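PDB 4YYF: beta-N-acetylhexosaminidase from Mycobacterium smegmatis, which probably hydrolyses terminal non-reducing N-acetyl-D-hexosamine residues from N-acetyl-beta-D-hexosaminides, as a member of glycoside hydrolase family 3. Local coordinates for residues Asp43-Thr54 / His66-Thr77; Val247-Leu257 / Ala263-Leu273. The protein carries 1 engineered substitution. All coordinates share one frame; numbering follows the deposited sequence.

Contact 1 (Asp43-Thr54 / His66-Thr77); sequences DKLAQLLTVGVT and HHVGGIMIGSWT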
# COMPACT_ATOMS: atom_id res chain seq x y z
N ASP A 43 -15.24 14.09 -4.80
CA ASP A 43 -13.86 14.39 -4.39
C ASP A 43 -13.46 13.64 -3.12
O ASP A 43 -12.28 13.31 -2.94
CB ASP A 43 -13.65 15.90 -4.22
CG ASP A 43 -13.76 16.65 -5.53
OD1 ASP A 43 -13.74 16.01 -6.60
OD2 ASP A 43 -13.87 17.90 -5.49
N LYS A 44 -14.43 13.38 -2.25
CA LYS A 44 -14.19 12.50 -1.10
C LYS A 44 -13.82 11.12 -1.60
O LYS A 44 -12.91 10.50 -1.08
CB LYS A 44 -15.42 12.38 -0.22
CG LYS A 44 -15.82 13.64 0.50
CD LYS A 44 -17.00 13.34 1.40
CE LYS A 44 -17.29 14.48 2.36
NZ LYS A 44 -18.33 14.09 3.35
N LEU A 45 -14.56 10.63 -2.59
CA LEU A 45 -14.29 9.31 -3.17
C LEU A 45 -12.93 9.25 -3.87
O LEU A 45 -12.19 8.26 -3.73
CB LEU A 45 -15.41 8.87 -4.13
CG LEU A 45 -16.77 8.64 -3.45
CD1 LEU A 45 -17.90 8.49 -4.47
CD2 LEU A 45 -16.68 7.40 -2.57
N ALA A 46 -12.59 10.30 -4.60
CA ALA A 46 -11.31 10.31 -5.31
C ALA A 46 -10.13 10.29 -4.33
O ALA A 46 -9.04 9.81 -4.66
CB ALA A 46 -11.21 11.51 -6.27
N GLN A 47 -10.35 10.80 -3.13
CA GLN A 47 -9.28 10.81 -2.13
C GLN A 47 -8.92 9.40 -1.65
O GLN A 47 -7.86 9.18 -1.07
CB GLN A 47 -9.69 11.71 -0.96
CG GLN A 47 -8.64 11.88 0.10
CD GLN A 47 -7.35 12.49 -0.42
OE1 GLN A 47 -6.25 12.10 0.01
NE2 GLN A 47 -7.48 13.47 -1.34
N LEU A 48 -9.80 8.43 -1.93
CA LEU A 48 -9.59 7.05 -1.49
C LEU A 48 -8.88 6.20 -2.54
O LEU A 48 -8.75 4.98 -2.37
CB LEU A 48 -10.94 6.40 -1.16
CG LEU A 48 -11.84 7.19 -0.22
CD1 LEU A 48 -13.13 6.44 0.11
CD2 LEU A 48 -11.09 7.59 1.05
N LEU A 49 -8.45 6.82 -3.64
CA LEU A 49 -7.84 6.10 -4.76
C LEU A 49 -6.37 6.46 -4.92
O LEU A 49 -5.99 7.62 -4.75
CB LEU A 49 -8.58 6.43 -6.07
CG LEU A 49 -10.11 6.40 -6.06
CD1 LEU A 49 -10.66 6.80 -7.42
CD2 LEU A 49 -10.61 5.01 -5.65
N THR A 50 -5.54 5.47 -5.24
CA THR A 50 -4.16 5.73 -5.63
C THR A 50 -3.94 5.08 -6.99
O THR A 50 -4.25 3.90 -7.16
CB THR A 50 -3.15 5.17 -4.62
OG1 THR A 50 -3.38 5.78 -3.33
CG2 THR A 50 -1.71 5.47 -5.07
N VAL A 51 -3.44 5.85 -7.96
CA VAL A 51 -3.37 5.33 -9.32
C VAL A 51 -1.98 5.49 -9.93
O VAL A 51 -1.34 6.53 -9.77
CB VAL A 51 -4.43 5.97 -10.25
CG1 VAL A 51 -5.83 5.51 -9.85
CG2 VAL A 51 -4.34 7.51 -10.21
N GLY A 52 -1.52 4.45 -10.61
CA GLY A 52 -0.24 4.50 -11.30
C GLY A 52 -0.31 5.45 -12.48
O GLY A 52 -1.34 5.51 -13.17
N VAL A 53 0.78 6.19 -12.71
CA VAL A 53 0.87 7.17 -13.79
C VAL A 53 2.06 6.84 -14.70
O VAL A 53 3.04 6.29 -14.23
CB VAL A 53 1.01 8.60 -13.25
CG1 VAL A 53 -0.21 8.98 -12.40
CG2 VAL A 53 2.29 8.73 -12.43
N THR A 54 1.96 7.17 -15.99
CA THR A 54 3.02 6.83 -16.95
C THR A 54 4.06 7.94 -17.11
O THR A 54 5.21 7.69 -17.49
CB THR A 54 2.46 6.51 -18.34
OG1 THR A 54 1.62 7.59 -18.77
CG2 THR A 54 1.67 5.22 -18.32
N HIS A 66 -9.53 14.94 -11.74
CA HIS A 66 -10.28 14.04 -10.88
C HIS A 66 -9.93 14.15 -9.40
O HIS A 66 -10.64 13.59 -8.58
CB HIS A 66 -10.12 12.59 -11.36
CG HIS A 66 -10.56 12.40 -12.78
ND1 HIS A 66 -11.89 12.36 -13.14
CD2 HIS A 66 -9.86 12.26 -13.93
CE1 HIS A 66 -11.99 12.21 -14.44
NE2 HIS A 66 -10.77 12.14 -14.95
N HIS A 67 -8.85 14.85 -9.07
CA HIS A 67 -8.49 15.05 -7.65
C HIS A 67 -8.23 13.74 -6.91
O HIS A 67 -8.57 13.61 -5.72
CB HIS A 67 -9.58 15.83 -6.92
CG HIS A 67 -9.91 17.13 -7.56
ND1 HIS A 67 -8.95 18.08 -7.84
CD2 HIS A 67 -11.09 17.64 -8.01
CE1 HIS A 67 -9.53 19.12 -8.42
NE2 HIS A 67 -10.82 18.87 -8.53
N VAL A 68 -7.63 12.78 -7.61
CA VAL A 68 -7.23 11.53 -6.95
C VAL A 68 -6.24 11.83 -5.82
O VAL A 68 -5.39 12.74 -5.93
CB VAL A 68 -6.63 10.49 -7.93
CG1 VAL A 68 -7.69 9.99 -8.91
CG2 VAL A 68 -5.41 11.06 -8.68
N GLY A 69 -6.37 11.09 -4.72
CA GLY A 69 -5.58 11.38 -3.54
C GLY A 69 -4.12 10.99 -3.72
O GLY A 69 -3.23 11.58 -3.10
N GLY A 70 -3.86 10.00 -4.56
CA GLY A 70 -2.50 9.53 -4.70
C GLY A 70 -2.17 9.09 -6.11
O GLY A 70 -3.04 8.65 -6.86
N ILE A 71 -0.90 9.24 -6.47
CA ILE A 71 -0.38 8.67 -7.71
C ILE A 71 0.76 7.73 -7.37
O ILE A 71 1.46 7.94 -6.38
CB ILE A 71 0.09 9.76 -8.70
CG1 ILE A 71 1.13 10.66 -8.05
CG2 ILE A 71 -1.12 10.56 -9.23
CD1 ILE A 71 1.82 11.63 -9.04
N MSE A 72 0.94 6.69 -8.17
CA MSE A 72 2.01 5.74 -7.91
C MSE A 72 3.04 5.75 -9.04
O MSE A 72 2.69 5.79 -10.22
CB MSE A 72 1.48 4.32 -7.73
CG MSE A 72 2.59 3.36 -7.33
SE MSE A 72 1.98 1.53 -7.21
CE MSE A 72 3.61 0.70 -6.53
N ILE A 73 4.31 5.71 -8.65
CA ILE A 73 5.41 5.62 -9.58
C ILE A 73 5.77 4.14 -9.69
O ILE A 73 5.98 3.47 -8.68
CB ILE A 73 6.64 6.36 -9.03
CG1 ILE A 73 6.31 7.82 -8.69
CG2 ILE A 73 7.81 6.28 -10.00
CD1 ILE A 73 5.79 8.64 -9.86
N GLY A 74 5.86 3.61 -10.91
CA GLY A 74 6.22 2.22 -11.09
C GLY A 74 7.20 2.01 -12.21
O GLY A 74 7.73 2.99 -12.76
N SER A 75 7.44 0.76 -12.58
CA SER A 75 8.32 0.45 -13.70
C SER A 75 7.79 1.05 -15.02
O SER A 75 8.54 1.27 -15.95
CB SER A 75 8.50 -1.06 -13.85
OG SER A 75 7.24 -1.69 -13.96
N TRP A 76 6.49 1.31 -15.06
CA TRP A 76 5.82 1.87 -16.24
C TRP A 76 5.96 3.40 -16.30
O TRP A 76 5.45 4.04 -17.22
CB TRP A 76 4.33 1.49 -16.21
CG TRP A 76 3.68 2.00 -14.96
CD1 TRP A 76 3.12 3.23 -14.77
CD2 TRP A 76 3.56 1.30 -13.72
NE1 TRP A 76 2.66 3.34 -13.49
CE2 TRP A 76 2.91 2.17 -12.82
CE3 TRP A 76 3.93 0.03 -13.27
CZ2 TRP A 76 2.62 1.81 -11.50
CZ3 TRP A 76 3.64 -0.33 -11.96
CH2 TRP A 76 3.00 0.56 -11.09
N THR A 77 6.61 3.99 -15.30
CA THR A 77 6.67 5.45 -15.21
C THR A 77 7.96 6.04 -15.78
O THR A 77 9.06 5.59 -15.47
CB THR A 77 6.52 5.92 -13.74
OG1 THR A 77 5.36 5.31 -13.15
CG2 THR A 77 6.39 7.44 -13.66
O HOH W 1 -9.71 14.24 -3.41
O HOH W 2 -13.26 13.77 -8.54
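Strands 49-52 and 70-73 are the two parallel strands of a beta-alpha-beta unit, linked by helix 56-66, and three bridges pair them: Thr-50 with Gly-70, Val-51 with Ile-71 and Gly-52 with Met-72. Val-51 is bound through both its N and its O. Its N donates to Gly-70 O at 3.0 Å, and its O accepts from Met-72 N at 2.8 Å, with the donor well above the carbonyl plane. Val-53 N then reaches Met-72 O, this time within the carbonyl plane. The N-to-C directions of 49-52 and 70-73 differ by 32°. Val-53 CG1 meets Ile-71 CG2 at 3.7 Å, side chains slanting past one another, while Val-51 CG2 touches Val-68 CG2 at about a right angle; Val-51 and Ile-71 lie on the same face.

Farther along, Thr-77 OG1 donates to Val-53 O at 2.7 Å, nearly in line with the carbonyl, and receives Gly-74 N, which points almost straight at it; this ties the Gly-74 to Thr-77 turn to Val-53. Thr-77 OG1 stands beside its own backbone N (chi1 -51°), the position from which it serves both partners. At the other end Ala-46 O takes Leu-49 N and Gly-69 N from opposite faces of its plane. One water bridges Asp-43 O, Gln-47 NE2 and His-67 O; Gln-47 OE1 and Gly-69 O both accept from Lys-359 NZ. CD2 of His-67 lies 3.4 Å from Asp-43 OD1, near the ring plane, with carboxylate and ring 81° apart. Parallel strands joined through a helix in this way are the repeating element of the TIM-barrel fold.

Contact 2 (Val247-Leu257 / Ala263-Leu273); sequences VMVGHMQVPGL and ASLSPAVYNLL. Engineered in segment 263-273: Val-269 (natural residue Ala).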
# COMPACT_ATOMS: atom_id res chain seq x y z
N VAL A 247 -0.72 -0.20 6.46
CA VAL A 247 -0.67 -1.63 6.15
C VAL A 247 -1.25 -1.81 4.75
O VAL A 247 -2.19 -1.12 4.38
CB VAL A 247 -1.50 -2.44 7.18
CG1 VAL A 247 -1.67 -3.92 6.73
CG2 VAL A 247 -0.86 -2.37 8.58
N MSE A 248 -0.66 -2.72 3.97
CA MSE A 248 -1.25 -3.13 2.70
C MSE A 248 -1.75 -4.57 2.79
O MSE A 248 -1.01 -5.47 3.19
CB MSE A 248 -0.22 -3.04 1.57
CG MSE A 248 -0.73 -3.57 0.21
SE MSE A 248 0.62 -3.35 -1.20
CE MSE A 248 0.37 -1.48 -1.50
N VAL A 249 -3.00 -4.79 2.39
CA VAL A 249 -3.60 -6.12 2.40
C VAL A 249 -3.42 -6.78 1.03
O VAL A 249 -3.68 -6.15 0.01
CB VAL A 249 -5.10 -6.05 2.75
CG1 VAL A 249 -5.73 -7.44 2.67
CG2 VAL A 249 -5.29 -5.49 4.15
N GLY A 250 -2.98 -8.03 1.00
CA GLY A 250 -2.75 -8.71 -0.26
C GLY A 250 -3.98 -9.46 -0.76
O GLY A 250 -5.03 -9.40 -0.12
N HIS A 251 -3.85 -10.17 -1.88
CA HIS A 251 -5.00 -10.79 -2.53
C HIS A 251 -5.14 -12.28 -2.22
O HIS A 251 -5.96 -12.97 -2.84
CB HIS A 251 -4.94 -10.60 -4.06
CG HIS A 251 -4.81 -9.17 -4.50
ND1 HIS A 251 -5.50 -8.14 -3.91
CD2 HIS A 251 -4.07 -8.62 -5.50
CE1 HIS A 251 -5.19 -7.00 -4.51
NE2 HIS A 251 -4.33 -7.26 -5.48
N MSE A 252 -4.33 -12.80 -1.30
CA MSE A 252 -4.39 -14.24 -1.01
C MSE A 252 -5.74 -14.61 -0.43
O MSE A 252 -6.37 -13.79 0.25
CB MSE A 252 -3.32 -14.63 0.01
CG MSE A 252 -1.91 -14.16 -0.29
SE MSE A 252 -1.52 -12.35 0.37
CE MSE A 252 -2.44 -12.42 2.06
N GLN A 253 -6.19 -15.83 -0.69
CA GLN A 253 -7.33 -16.40 0.01
C GLN A 253 -6.82 -17.07 1.28
O GLN A 253 -5.83 -17.81 1.24
CB GLN A 253 -8.03 -17.43 -0.87
CG GLN A 253 -8.59 -16.83 -2.16
CD GLN A 253 -8.85 -17.87 -3.23
OE1 GLN A 253 -9.63 -18.79 -3.03
NE2 GLN A 253 -8.16 -17.73 -4.37
N VAL A 254 -7.48 -16.81 2.41
CA VAL A 254 -7.04 -17.36 3.70
C VAL A 254 -8.08 -18.31 4.29
O VAL A 254 -9.15 -17.85 4.69
CB VAL A 254 -6.78 -16.22 4.73
CG1 VAL A 254 -6.23 -16.78 6.05
CG2 VAL A 254 -5.86 -15.15 4.15
N PRO A 255 -7.77 -19.62 4.37
CA PRO A 255 -8.70 -20.57 4.99
C PRO A 255 -8.95 -20.22 6.45
O PRO A 255 -8.00 -19.88 7.16
CB PRO A 255 -7.96 -21.92 4.89
CG PRO A 255 -6.91 -21.72 3.82
CD PRO A 255 -6.52 -20.27 3.93
N GLY A 256 -10.21 -20.26 6.89
CA GLY A 256 -10.55 -19.89 8.24
C GLY A 256 -10.68 -18.39 8.43
O GLY A 256 -10.92 -17.92 9.55
N LEU A 257 -10.53 -17.63 7.36
CA LEU A 257 -10.67 -16.17 7.44
C LEU A 257 -11.51 -15.60 6.30
O LEU A 257 -12.55 -15.00 6.54
CB LEU A 257 -9.31 -15.47 7.50
CG LEU A 257 -9.36 -13.93 7.60
CD1 LEU A 257 -9.95 -13.50 8.95
CD2 LEU A 257 -7.99 -13.28 7.37
N ALA A 263 -8.07 -11.68 0.13
CA ALA A 263 -8.10 -11.07 1.45
C ALA A 263 -8.43 -9.57 1.37
O ALA A 263 -9.17 -9.05 2.19
CB ALA A 263 -6.79 -11.32 2.20
N SER A 264 -7.90 -8.90 0.35
CA SER A 264 -8.17 -7.48 0.11
C SER A 264 -9.65 -7.13 -0.07
O SER A 264 -10.04 -5.96 0.10
CB SER A 264 -7.39 -7.02 -1.13
OG SER A 264 -7.67 -7.88 -2.22
N LEU A 265 -10.46 -8.12 -0.43
CA LEU A 265 -11.88 -7.90 -0.72
C LEU A 265 -12.81 -8.55 0.31
O LEU A 265 -14.01 -8.68 0.08
CB LEU A 265 -12.24 -8.41 -2.12
CG LEU A 265 -11.36 -7.95 -3.29
CD1 LEU A 265 -11.96 -8.42 -4.62
CD2 LEU A 265 -11.15 -6.44 -3.30
N SER A 266 -12.26 -8.96 1.44
CA SER A 266 -13.04 -9.67 2.45
C SER A 266 -13.14 -8.84 3.73
O SER A 266 -12.11 -8.41 4.28
CB SER A 266 -12.40 -11.04 2.71
OG SER A 266 -12.90 -11.67 3.88
N PRO A 267 -14.38 -8.58 4.20
CA PRO A 267 -14.56 -7.81 5.44
C PRO A 267 -13.85 -8.46 6.61
O PRO A 267 -13.37 -7.77 7.50
CB PRO A 267 -16.08 -7.87 5.68
CG PRO A 267 -16.65 -8.01 4.31
CD PRO A 267 -15.67 -8.86 3.54
N ALA A 268 -13.78 -9.79 6.59
CA ALA A 268 -13.12 -10.51 7.68
C ALA A 268 -11.67 -10.06 7.90
O ALA A 268 -11.20 -10.00 9.04
CB ALA A 268 -13.18 -11.99 7.44
N VAL A 269 -10.97 -9.76 6.81
CA VAL A 269 -9.57 -9.37 6.91
C VAL A 269 -9.44 -8.05 7.64
O VAL A 269 -8.60 -7.91 8.54
CB VAL A 269 -8.95 -9.24 5.52
CG1 VAL A 269 -7.42 -9.10 5.63
CG2 VAL A 269 -9.28 -10.44 4.74
N TYR A 270 -10.27 -7.08 7.27
CA TYR A 270 -10.22 -5.76 7.87
C TYR A 270 -10.71 -5.79 9.31
O TYR A 270 -10.11 -5.15 10.18
CB TYR A 270 -10.98 -4.75 7.00
CG TYR A 270 -10.37 -4.67 5.62
CD1 TYR A 270 -9.26 -3.88 5.37
CD2 TYR A 270 -10.88 -5.42 4.56
CE1 TYR A 270 -8.68 -3.82 4.11
CE2 TYR A 270 -10.32 -5.36 3.30
CZ TYR A 270 -9.23 -4.56 3.08
OH TYR A 270 -8.67 -4.51 1.82
N ASN A 271 -11.75 -6.57 9.59
CA ASN A 271 -12.17 -6.75 10.98
C ASN A 271 -11.04 -7.32 11.83
O ASN A 271 -10.86 -6.92 12.97
CB ASN A 271 -13.42 -7.64 11.10
CG ASN A 271 -14.67 -6.98 10.59
OD1 ASN A 271 -14.76 -5.75 10.54
ND2 ASN A 271 -15.65 -7.79 10.21
N LEU A 272 -10.28 -8.26 11.26
CA LEU A 272 -9.19 -8.89 12.00
C LEU A 272 -8.15 -7.83 12.40
O LEU A 272 -7.67 -7.80 13.53
CB LEU A 272 -8.51 -9.96 11.15
CG LEU A 272 -7.46 -10.81 11.86
CD1 LEU A 272 -8.11 -11.75 12.84
CD2 LEU A 272 -6.62 -11.59 10.83
N LEU A 273 -7.84 -6.95 11.45
CA LEU A 273 -6.87 -5.88 11.64
C LEU A 273 -7.39 -4.81 12.60
O LEU A 273 -6.68 -4.39 13.53
CB LEU A 273 -6.47 -5.30 10.27
CG LEU A 273 -5.35 -4.27 10.17
CD1 LEU A 273 -4.06 -4.80 10.80
CD2 LEU A 273 -5.12 -3.88 8.69
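His-251 ND1 and Ser-264 OG share a hydrogen bond of 2.8 Å, whose donor may be either one. The hydroxyl comes in at the edge of the imidazole, near its plane; because Ser-264 OG sits between its backbone N and carbonyl carbon (chi1 53°), it faces the ring. His-251 NE2 is bound by Asp-291 O, so both ring nitrogens have partners and the rotation of the ring is fixed. Ala-263 N donates to Met-252 O at 2.7 Å, in a markedly bent bond with the donor above the carbonyl plane. Beside it, Ser-264 N makes only a weak bond to Gly-250 O.

A further hydrogen bond lies within 263-273: Tyr-270 OH donates to Ser-264 O at 2.6 Å, the carbonyl oxygen lying in the plane of the phenol ring at its edge. This joins the 3-10 segment 263-264 to the helix that begins at Pro-267, with Ser-266 as its N-cap through a weak bond to Ala-268 N.

Strand 246-249, helix 267-275 and strand 287-289 form a beta-alpha-beta unit of the TIM-barrel type, and segments 247-249 and 267-273 run nearly antiparallel, at 156°, their axes 10.9 Å apart. Val-249 points toward the other segment and touches three parts of it. Its CG1 is anti to the backbone N (chi1 176°) and lies 3.5 Å from Ser-264 N and 3.8 Å from CG1 of the engineered Val-269, while its CG2 meets Tyr-270 CE1 obliquely.

Nearer the strand's start, Val-247 CG1 and Leu-273 CD2 meet tip to tip at 4.0 Å. On the loop side, the two methyls of Leu-257 divide the work: CD1 packs on Ala-268 CB, and CD2 reaches Val-269 CG2 and Leu-272 CD2, both at 4.1 Å.

How the contacts relate
Contact 1 and contact 2 sit on different parts of one curled sheet, their centres 23 Å apart and their nearest atoms about 6 Å apart without touching. They follow one another along the chain, both within the N-terminal domain of the family. Contact 1 pairs neighbouring strands within a unit, whereas contact 2 sets a strand and its following loop against the helix that leads to the next strand. Phe-155 is touched by Met-72 of contact 1 and by Met-248, in strand 246-249 of contact 2. The sodium ion, held by Ala-347 and Ser-351, is about 11 Å from the Gln-47 side chain and about 8 Å from that of Tyr-270.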